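Local structure of mutual gliding motility protein C (MglC) (Myxococcus xanthus DK 1622, 7CT3) at residues A[6-9]-A[10-14]; A[102-105]-A[106-109]; A[110-113]-A[114-118]. The protein probably helps control cell polarity for gliding motility, acting as a Roadblock/LC7-domain protein that interacts with its paralog MglB. All blocks are in the same frame, centred on the assembly; numbering follows the deposited sequence.

Contact 1: residues A[6-9]-A[10-14]; sequences HLES and VVNQV
Ser-9 turns its hydroxyl anti to the backbone N, while one turn on Gln-13 swings CG back beside its own N (chi1 -73°), and the two polar ends meet beside the backbone of helix 4-13, where Gln-13 also touches Val-108 of helix 102-117. Gln-13 NE2 donates to Ser-9 OG at 2.9 Å, with OG lying 18° out of the amide plane. The same NE2 makes a weak second bond to Ser-9 O, 3.3 Å away, an acceptor that also takes a weak bond from Gln-13 N. With an alanine in place of Gln-13, Ser-9 OG is likely to lose this donor and its hydroxyl to turn more freely. Beside this pair, Glu-8 and Asn-12 meet through the aliphatic part of the glutamate: CG lies 3.5 Å from Asn-12 ND2, and carboxylate and amide planes stand 64° apart. Asn-12 N bonds Glu-8 O at 2.9 Å. The helix is amphipathic, with Leu-7, Val-10 and Val-11 packed on the sheet through Cys-20, Leu-92 and Phe-33. Three donated bonds thus converge on Ser-9, two of them weak, so the side-chain amide probably adds to the weak backbone bond before Val-14 departs from helical geometry.

Contact 2: residues A[102-105]-A[106-109]; sequences FGKG and RYVL
Arg-106 reaches back along the first turn of helix 102-117 and lays its CD over one face of the Phe-102 ring, a CH-pi contact with CD 4.2 Å from the ring centroid and displaced toward the rim. The guanidinium is not stacked on the ring: the two planes are 45° apart, and its NE is taken by a salt bridge to Glu-71. With CG beside the backbone N and a bend at chi3, the arginine gives its methylene to the phenylalanine and its charged end to the glutamate. The backbone bonds are regular i to i+4 ones: Arg-106 N donates to Phe-102 O at 3.0 Å, Tyr-107 N to Gly-103 O, and Leu-109 N to Gly-105 O. Val-108 N makes the straightest of the four, 170° at the hydrogen and 2.8 Å to Lys-104 O. This is the opening of the C-terminal helix of the Roadblock/LC7 fold, which lies against the antiparallel sheet beside helix 4-13; Phe-102 and Leu-109 face the strands, touching Val-82 among others. Phe-102 and Arg-106 also pack on Arg-106 and Phe-102 of the second subunit, so the pair belongs to the dimer contact as well. At the start of the helix, Lys-104 N is satisfied by the side-chain oxygen of Asn-101. The bend at chi2 (69°) lays the Lys-104 chain across Val-108, with CE 3.6 Å from Val-108 CG2, while chi4 directs NZ, which makes a weak hydrogen bond to Gln-13 O. The carbonyl of Lys-104, besides accepting from Val-108 N, sits at the edge of the Tyr-107 ring, near its plane. Farther along, Val-108 O accepts a bond from Thr-112 OG1.

Contact 3: residues A[110-113]-A[114-118]; sequences RVTA and PKVRA
A proline kink marks the last turns of helix 102-117, the C-terminal helix of the Roadblock/LC7 domain, where Pro-114 follows Ala-113. Pro-114 has no N-H to offer Arg-110 O, and its CD sits 3.3 Å from that oxygen instead. Water 1 donates to Arg-110 O and is also held, weakly, by Arg-117 NH2, in the plane of the guanidinium at its edge. Lys-115 N also misses the usual bond to the turn before; it makes a weak, bent one to Thr-112 O, 2.9 Å away with an angle of 123°. Thr-112 O takes a second bond from Val-116 N at 3.1 Å, and regular helix pairing resumes there, followed by Arg-117 N to Ala-113 O at 2.9 Å. Across the Ala-113 to Pro-114 linkage, Ala-113 CB and Pro-114 CD lie 3.4 Å apart, a closeness largely set by the peptide geometry itself. On the inner side, Thr-112 packs on His-6 and Val-10 of helix 4-13, and Val-116 on His-6 and on Val-86 of strand 79-87. Arg-117 folds back over the kink: bent at chi3 (-77°), it lays one guanidinium face over the Ala-113 to Pro-114 peptide bond, and NH1 bonds Leu-85 O. Ala-113 C stands 4.1 Å above the centre of the guanidinium plane, and Arg-117 NH1 comes to 3.8 Å from Ala-113 CB.

Contacts 2 and 3 are successive parts of helix 102-117, their centres about 13 Å apart, and contact 1 lies on helix 4-13 alongside both, with centres about 11 and 12 Å away. Contact 1 meets contact 2 where Val-14 CG2 packs 3.7 Å from Gly-105 CA and Val-10 CA lies 3.9 Å from Val-108 CG1. Toward the other end, Val-10 CG2 comes 3.5 Å from Thr-112 OG1 of contact 3, and His-6 CE1 lies 3.8 Å from Lys-115 CB. The bound sodium ion, at Leu-64, Thr-66 and Val-69, is about 8 Å from the Arg-117 side chain and about 13 Å from that of Leu-109.

Contact 1: residues A[6-9]-A[10-14]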
ATOM      1  N   HIS A   6     -10.991  -5.707  19.161  1.00 33.28           N
ATOM      2  CA  HIS A   6      -9.684  -5.497  18.481  1.00 34.76           C
ATOM      3  C   HIS A   6      -9.817  -4.382  17.436  1.00 32.59           C
ATOM      4  O   HIS A   6      -8.904  -3.545  17.357  1.00 30.77           O
ATOM      5  CB  HIS A   6      -9.172  -6.808  17.873  1.00 36.09           C
ATOM      6  CG  HIS A   6      -9.010  -7.900  18.874  1.00 37.86           C
ATOM      7  ND1 HIS A   6      -8.279  -7.732  20.032  1.00 36.20           N
ATOM      8  CD2 HIS A   6      -9.479  -9.166  18.899  1.00 40.25           C
ATOM      9  CE1 HIS A   6      -8.304  -8.847  20.729  1.00 37.91           C
ATOM     10  NE2 HIS A   6      -9.033  -9.744  20.057  1.00 38.64           N
ATOM     11  N   LEU A   7     -10.920  -4.370  16.678  1.00 31.90           N
ATOM     12  CA  LEU A   7     -11.193  -3.347  15.631  1.00 32.17           C
ATOM     13  C   LEU A   7     -11.311  -1.979  16.308  1.00 31.34           C
ATOM     14  O   LEU A   7     -10.752  -1.004  15.776  1.00 29.63           O
ATOM     15  CB  LEU A   7     -12.475  -3.695  14.866  1.00 31.46           C
ATOM     16  CG  LEU A   7     -12.530  -5.082  14.225  1.00 32.50           C
ATOM     17  CD1 LEU A   7     -13.840  -5.275  13.480  1.00 31.42           C
ATOM     18  CD2 LEU A   7     -11.350  -5.312  13.293  1.00 32.44           C
ATOM     19  N   GLU A   8     -11.994  -1.920  17.453  1.00 32.59           N
ATOM     20  CA  GLU A   8     -12.183  -0.667  18.229  1.00 34.84           C
ATOM     21  C   GLU A   8     -10.816  -0.174  18.721  1.00 33.73           C
ATOM     22  O   GLU A   8     -10.562   1.041  18.628  1.00 34.71           O
ATOM     23  CB  GLU A   8     -13.162  -0.883  19.384  1.00 38.05           C
ATOM     24  CG  GLU A   8     -13.332   0.349  20.256  1.00 40.51           C
ATOM     25  CD  GLU A   8     -14.393   0.232  21.332  1.00 45.20           C
ATOM     26  OE1 GLU A   8     -14.817  -0.902  21.623  1.00 48.50           O
ATOM     27  OE2 GLU A   8     -14.789   1.282  21.878  1.00 56.36           O
ATOM     28  N   SER A   9      -9.965  -1.077  19.213  1.00 33.11           N
ATOM     29  CA  SER A   9      -8.603  -0.749  19.716  1.00 35.82           C
ATOM     30  C   SER A   9      -7.791  -0.071  18.606  1.00 33.71           C
ATOM     31  O   SER A   9      -7.122   0.943  18.893  1.00 34.12           O
ATOM     32  CB  SER A   9      -7.905  -1.970  20.246  1.00 38.44           C
ATOM     33  OG  SER A   9      -6.564  -1.663  20.599  1.00 40.40           O
ATOM     34  N   VAL A  10      -7.863  -0.586  17.375  1.00 31.59           N
ATOM     35  CA  VAL A  10      -7.110  -0.009  16.221  1.00 31.98           C
ATOM     36  C   VAL A  10      -7.586   1.431  15.998  1.00 31.73           C
ATOM     37  O   VAL A  10      -6.743   2.343  15.977  1.00 31.84           O
ATOM     38  CB  VAL A  10      -7.258  -0.857  14.944  1.00 31.56           C
ATOM     39  CG1 VAL A  10      -6.632  -0.165  13.744  1.00 32.23           C
ATOM     40  CG2 VAL A  10      -6.661  -2.243  15.122  1.00 31.33           C
ATOM     41  N   VAL A  11      -8.897   1.629  15.851  1.00 32.45           N
ATOM     42  CA  VAL A  11      -9.482   2.963  15.528  1.00 33.15           C
ATOM     43  C   VAL A  11      -9.117   3.941  16.654  1.00 34.36           C
ATOM     44  O   VAL A  11      -8.751   5.084  16.338  1.00 37.79           O
ATOM     45  CB  VAL A  11     -10.999   2.868  15.284  1.00 33.83           C
ATOM     46  CG1 VAL A  11     -11.639   4.240  15.148  1.00 36.84           C
ATOM     47  CG2 VAL A  11     -11.298   2.021  14.055  1.00 34.38           C
ATOM     48  N   ASN A  12      -9.169   3.492  17.909  1.00 35.36           N
ATOM     49  CA  ASN A  12      -8.890   4.338  19.101  1.00 39.49           C
ATOM     50  C   ASN A  12      -7.422   4.794  19.086  1.00 38.78           C
ATOM     51  O   ASN A  12      -7.167   5.932  19.503  1.00 38.42           O
ATOM     52  CB  ASN A  12      -9.258   3.620  20.402  1.00 43.32           C
ATOM     53  CG  ASN A  12     -10.752   3.539  20.643  1.00 47.73           C
ATOM     54  OD1 ASN A  12     -11.544   4.212  19.982  1.00 51.32           O
ATOM     55  ND2 ASN A  12     -11.153   2.724  21.606  1.00 52.68           N
ATOM     56  N   GLN A  13      -6.498   3.958  18.601  1.00 36.96           N
ATOM     57  CA  GLN A  13      -5.034   4.218  18.676  1.00 38.08           C
ATOM     58  C   GLN A  13      -4.554   5.086  17.504  1.00 37.58           C
ATOM     59  O   GLN A  13      -3.529   5.756  17.667  1.00 40.30           O
ATOM     60  CB  GLN A  13      -4.253   2.903  18.683  1.00 36.12           C
ATOM     61  CG  GLN A  13      -4.347   2.133  19.990  1.00 35.21           C
ATOM     62  CD  GLN A  13      -3.509   0.879  19.933  1.00 35.55           C
ATOM     63  OE1 GLN A  13      -2.281   0.932  19.954  1.00 39.17           O
ATOM     64  NE2 GLN A  13      -4.171  -0.262  19.842  1.00 34.74           N
ATOM     65  N   VAL A  14      -5.232   5.056  16.352  1.00 37.45           N
ATOM     66  CA  VAL A  14      -4.710   5.656  15.087  1.00 37.50           C
ATOM     67  C   VAL A  14      -5.446   6.969  14.812  1.00 40.44           C
ATOM     68  O   VAL A  14      -6.663   6.912  14.538  1.00 40.33           O
ATOM     69  CB  VAL A  14      -4.834   4.678  13.904  1.00 35.77           C
ATOM     70  CG1 VAL A  14      -4.392   5.315  12.594  1.00 37.77           C
ATOM     71  CG2 VAL A  14      -4.061   3.390  14.155  1.00 33.99           C
TER

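Contact 2: residues A[102-105]-A[106-109]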
ATOM      1  N   PHE A 102      -0.364   7.443   9.033  1.00 29.64           N
ATOM      2  CA  PHE A 102      -0.280   6.209   8.210  1.00 29.87           C
ATOM      3  C   PHE A 102       0.741   5.246   8.830  1.00 27.73           C
ATOM      4  O   PHE A 102       0.460   4.038   8.894  1.00 27.21           O
ATOM      5  CB  PHE A 102       0.037   6.562   6.754  1.00 29.24           C
ATOM      6  CG  PHE A 102      -0.066   5.409   5.786  1.00 30.15           C
ATOM      7  CD1 PHE A 102      -1.200   4.614   5.735  1.00 31.46           C
ATOM      8  CD2 PHE A 102       0.962   5.136   4.900  1.00 32.62           C
ATOM      9  CE1 PHE A 102      -1.294   3.567   4.829  1.00 30.72           C
ATOM     10  CE2 PHE A 102       0.864   4.094   3.993  1.00 33.53           C
ATOM     11  CZ  PHE A 102      -0.264   3.309   3.959  1.00 30.53           C
ATOM     12  N   GLY A 103       1.885   5.763   9.283  1.00 29.07           N
ATOM     13  CA  GLY A 103       2.932   4.965   9.952  1.00 30.42           C
ATOM     14  C   GLY A 103       2.392   4.240  11.173  1.00 28.33           C
ATOM     15  O   GLY A 103       2.651   3.037  11.323  1.00 27.40           O
ATOM     16  N   LYS A 104       1.653   4.944  12.026  1.00 30.33           N
ATOM     17  CA  LYS A 104       1.041   4.354  13.243  1.00 32.35           C
ATOM     18  C   LYS A 104      -0.005   3.319  12.808  1.00 28.37           C
ATOM     19  O   LYS A 104      -0.032   2.229  13.396  1.00 28.49           O
ATOM     20  CB  LYS A 104       0.463   5.461  14.129  1.00 35.62           C
ATOM     21  CG  LYS A 104      -0.081   5.000  15.475  1.00 40.06           C
ATOM     22  CD  LYS A 104       0.989   4.522  16.431  1.00 43.81           C
ATOM     23  CE  LYS A 104       0.434   4.016  17.746  1.00 46.56           C
ATOM     24  NZ  LYS A 104      -0.427   5.026  18.407  1.00 51.54           N
ATOM     25  N   GLY A 105      -0.819   3.636  11.796  1.00 28.08           N
ATOM     26  CA  GLY A 105      -1.813   2.700  11.237  1.00 28.08           C
ATOM     27  C   GLY A 105      -1.180   1.363  10.881  1.00 25.37           C
ATOM     28  O   GLY A 105      -1.693   0.319  11.318  1.00 25.25           O
ATOM     29  N   ARG A 106      -0.087   1.394  10.116  1.00 26.09           N
ATOM     30  CA  ARG A 106       0.632   0.180   9.644  1.00 26.41           C
ATOM     31  C   ARG A 106       1.128  -0.612  10.860  1.00 27.07           C
ATOM     32  O   ARG A 106       0.923  -1.844  10.900  1.00 25.16           O
ATOM     33  CB  ARG A 106       1.775   0.580   8.706  1.00 26.83           C
ATOM     34  CG  ARG A 106       1.310   1.170   7.383  1.00 29.26           C
ATOM     35  CD  ARG A 106       2.455   1.533   6.455  1.00 32.76           C
ATOM     36  NE  ARG A 106       3.303   0.379   6.185  1.00 33.12           N
ATOM     37  CZ  ARG A 106       4.575   0.243   6.548  1.00 36.51           C
ATOM     38  NH1 ARG A 106       5.213   1.215   7.182  1.00 42.89           N
ATOM     39  NH2 ARG A 106       5.220  -0.873   6.257  1.00 39.78           N
ATOM     40  N   TYR A 107       1.724   0.079  11.835  1.00 26.52           N
ATOM     41  CA  TYR A 107       2.282  -0.532  13.068  1.00 27.70           C
ATOM     42  C   TYR A 107       1.151  -1.188  13.873  1.00 25.61           C
ATOM     43  O   TYR A 107       1.258  -2.373  14.227  1.00 25.19           O
ATOM     44  CB  TYR A 107       3.049   0.515  13.877  1.00 30.74           C
ATOM     45  CG  TYR A 107       3.354   0.088  15.287  1.00 34.00           C
ATOM     46  CD1 TYR A 107       4.405  -0.771  15.567  1.00 36.61           C
ATOM     47  CD2 TYR A 107       2.565   0.518  16.340  1.00 34.54           C
ATOM     48  CE1 TYR A 107       4.676  -1.179  16.863  1.00 39.66           C
ATOM     49  CE2 TYR A 107       2.818   0.115  17.638  1.00 38.24           C
ATOM     50  CZ  TYR A 107       3.881  -0.730  17.902  1.00 39.93           C
ATOM     51  OH  TYR A 107       4.137  -1.121  19.183  1.00 44.08           O
ATOM     52  N   VAL A 108       0.080  -0.444  14.151  1.00 27.09           N
ATOM     53  CA  VAL A 108      -1.036  -0.944  15.007  1.00 26.91           C
ATOM     54  C   VAL A 108      -1.713  -2.138  14.313  1.00 25.36           C
ATOM     55  O   VAL A 108      -2.027  -3.118  15.009  1.00 27.43           O
ATOM     56  CB  VAL A 108      -2.031   0.174  15.360  1.00 26.86           C
ATOM     57  CG1 VAL A 108      -3.272  -0.384  16.035  1.00 28.26           C
ATOM     58  CG2 VAL A 108      -1.381   1.233  16.239  1.00 29.01           C
ATOM     59  N   LEU A 109      -1.925  -2.096  12.996  1.00 24.56           N
ATOM     60  CA  LEU A 109      -2.586  -3.235  12.308  1.00 25.38           C
ATOM     61  C   LEU A 109      -1.684  -4.473  12.380  1.00 25.23           C
ATOM     62  O   LEU A 109      -2.226  -5.579  12.567  1.00 25.13           O
ATOM     63  CB  LEU A 109      -2.949  -2.886  10.862  1.00 26.29           C
ATOM     64  CG  LEU A 109      -4.110  -3.714  10.318  1.00 27.35           C
ATOM     65  CD1 LEU A 109      -5.409  -3.340  11.022  1.00 29.07           C
ATOM     66  CD2 LEU A 109      -4.252  -3.563   8.815  1.00 27.35           C
TER

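Contact 3: residues A[110-113]-A[114-118]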
ATOM      1  N   ARG A 110      -0.365  -4.305  12.258  1.00 26.96           N
ATOM      2  CA  ARG A 110       0.604  -5.433  12.345  1.00 27.47           C
ATOM      3  C   ARG A 110       0.501  -6.078  13.735  1.00 26.08           C
ATOM      4  O   ARG A 110       0.514  -7.318  13.816  1.00 27.19           O
ATOM      5  CB  ARG A 110       2.033  -4.969  12.035  1.00 28.12           C
ATOM      6  CG  ARG A 110       3.051  -6.099  12.011  1.00 32.28           C
ATOM      7  CD  ARG A 110       4.436  -5.676  11.546  1.00 37.99           C
ATOM      8  NE  ARG A 110       5.016  -4.614  12.363  1.00 47.22           N
ATOM      9  CZ  ARG A 110       5.638  -4.778  13.537  1.00 56.00           C
ATOM     10  NH1 ARG A 110       5.775  -5.978  14.083  1.00 59.99           N
ATOM     11  NH2 ARG A 110       6.119  -3.724  14.171  1.00 59.52           N
ATOM     12  N   VAL A 111       0.377  -5.266  14.785  1.00 26.21           N
ATOM     13  CA  VAL A 111       0.259  -5.734  16.197  1.00 29.99           C
ATOM     14  C   VAL A 111      -1.092  -6.435  16.411  1.00 29.29           C
ATOM     15  O   VAL A 111      -1.127  -7.424  17.160  1.00 33.94           O
ATOM     16  CB  VAL A 111       0.448  -4.560  17.177  1.00 33.12           C
ATOM     17  CG1 VAL A 111       0.003  -4.914  18.588  1.00 36.91           C
ATOM     18  CG2 VAL A 111       1.887  -4.064  17.169  1.00 34.30           C
ATOM     19  N   THR A 112      -2.167  -5.937  15.796  1.00 29.12           N
ATOM     20  CA  THR A 112      -3.559  -6.387  16.066  1.00 30.78           C
ATOM     21  C   THR A 112      -3.901  -7.646  15.251  1.00 30.46           C
ATOM     22  O   THR A 112      -4.691  -8.462  15.756  1.00 31.70           O
ATOM     23  CB  THR A 112      -4.551  -5.244  15.819  1.00 33.13           C
ATOM     24  OG1 THR A 112      -4.083  -4.101  16.540  1.00 35.00           O
ATOM     25  CG2 THR A 112      -5.958  -5.584  16.258  1.00 34.55           C
ATOM     26  N   ALA A 113      -3.346  -7.806  14.044  1.00 29.46           N
ATOM     27  CA  ALA A 113      -3.702  -8.898  13.102  1.00 29.93           C
ATOM     28  C   ALA A 113      -3.649 -10.268  13.784  1.00 30.22           C
ATOM     29  O   ALA A 113      -4.583 -11.051  13.635  1.00 30.25           O
ATOM     30  CB  ALA A 113      -2.827  -8.851  11.872  1.00 29.67           C
ATOM     31  N   PRO A 114      -2.572 -10.641  14.520  1.00 33.18           N
ATOM     32  CA  PRO A 114      -2.531 -11.942  15.196  1.00 32.99           C
ATOM     33  C   PRO A 114      -3.647 -12.142  16.238  1.00 32.22           C
ATOM     34  O   PRO A 114      -4.107 -13.261  16.403  1.00 34.00           O
ATOM     35  CB  PRO A 114      -1.159 -12.020  15.889  1.00 34.93           C
ATOM     36  CG  PRO A 114      -0.436 -10.724  15.574  1.00 34.11           C
ATOM     37  CD  PRO A 114      -1.327  -9.877  14.690  1.00 33.22           C
ATOM     38  N   LYS A 115      -4.068 -11.067  16.905  1.00 32.61           N
ATOM     39  CA  LYS A 115      -5.166 -11.102  17.908  1.00 35.99           C
ATOM     40  C   LYS A 115      -6.486 -11.430  17.200  1.00 35.35           C
ATOM     41  O   LYS A 115      -7.250 -12.260  17.728  1.00 39.45           O
ATOM     42  CB  LYS A 115      -5.264  -9.773  18.660  1.00 36.88           C
ATOM     43  CG  LYS A 115      -3.998  -9.358  19.392  1.00 38.32           C
ATOM     44  CD  LYS A 115      -4.233  -8.221  20.348  1.00 43.94           C
ATOM     45  CE  LYS A 115      -3.005  -7.366  20.558  1.00 45.73           C
ATOM     46  NZ  LYS A 115      -3.307  -6.215  21.435  1.00 49.93           N
ATOM     47  N   VAL A 116      -6.733 -10.820  16.039  1.00 32.96           N
ATOM     48  CA  VAL A 116      -7.947 -11.091  15.214  1.00 33.64           C
ATOM     49  C   VAL A 116      -7.880 -12.543  14.718  1.00 35.94           C
ATOM     50  O   VAL A 116      -8.910 -13.243  14.806  1.00 39.46           O
ATOM     51  CB  VAL A 116      -8.082 -10.079  14.060  1.00 33.15           C
ATOM     52  CG1 VAL A 116      -9.197 -10.449  13.093  1.00 35.09           C
ATOM     53  CG2 VAL A 116      -8.285  -8.664  14.585  1.00 31.81           C
ATOM     54  N   ARG A 117      -6.712 -12.989  14.244  1.00 37.40           N
ATOM     55  CA  ARG A 117      -6.497 -14.368  13.722  1.00 38.92           C
ATOM     56  C   ARG A 117      -6.819 -15.395  14.812  1.00 39.97           C
ATOM     57  O   ARG A 117      -7.367 -16.458  14.471  1.00 41.91           O
ATOM     58  CB  ARG A 117      -5.062 -14.564  13.227  1.00 41.63           C
ATOM     59  CG  ARG A 117      -4.809 -13.974  11.849  1.00 45.57           C
ATOM     60  CD  ARG A 117      -3.632 -14.611  11.136  1.00 49.95           C
ATOM     61  NE  ARG A 117      -2.384 -14.110  11.682  1.00 53.69           N
ATOM     62  CZ  ARG A 117      -1.765 -12.994  11.297  1.00 51.94           C
ATOM     63  NH1 ARG A 117      -2.257 -12.237  10.330  1.00 49.83           N
ATOM     64  NH2 ARG A 117      -0.637 -12.640  11.886  1.00 56.01           N
ATOM     65  N   ALA A 118      -6.499 -15.078  16.068  1.00 39.38           N
ATOM     66  CA  ALA A 118      -6.687 -15.968  17.238  1.00 44.09           C
ATOM     67  C   ALA A 118      -8.179 -16.165  17.553  1.00 47.22           C
ATOM     68  O   ALA A 118      -8.496 -17.158  18.230  1.00 53.23           O
ATOM     69  CB  ALA A 118      -5.945 -15.409  18.424  1.00 43.29           C
TER
HETATM   70  O   HOH W   1       1.087  -9.666  11.662  1.00 53.59           O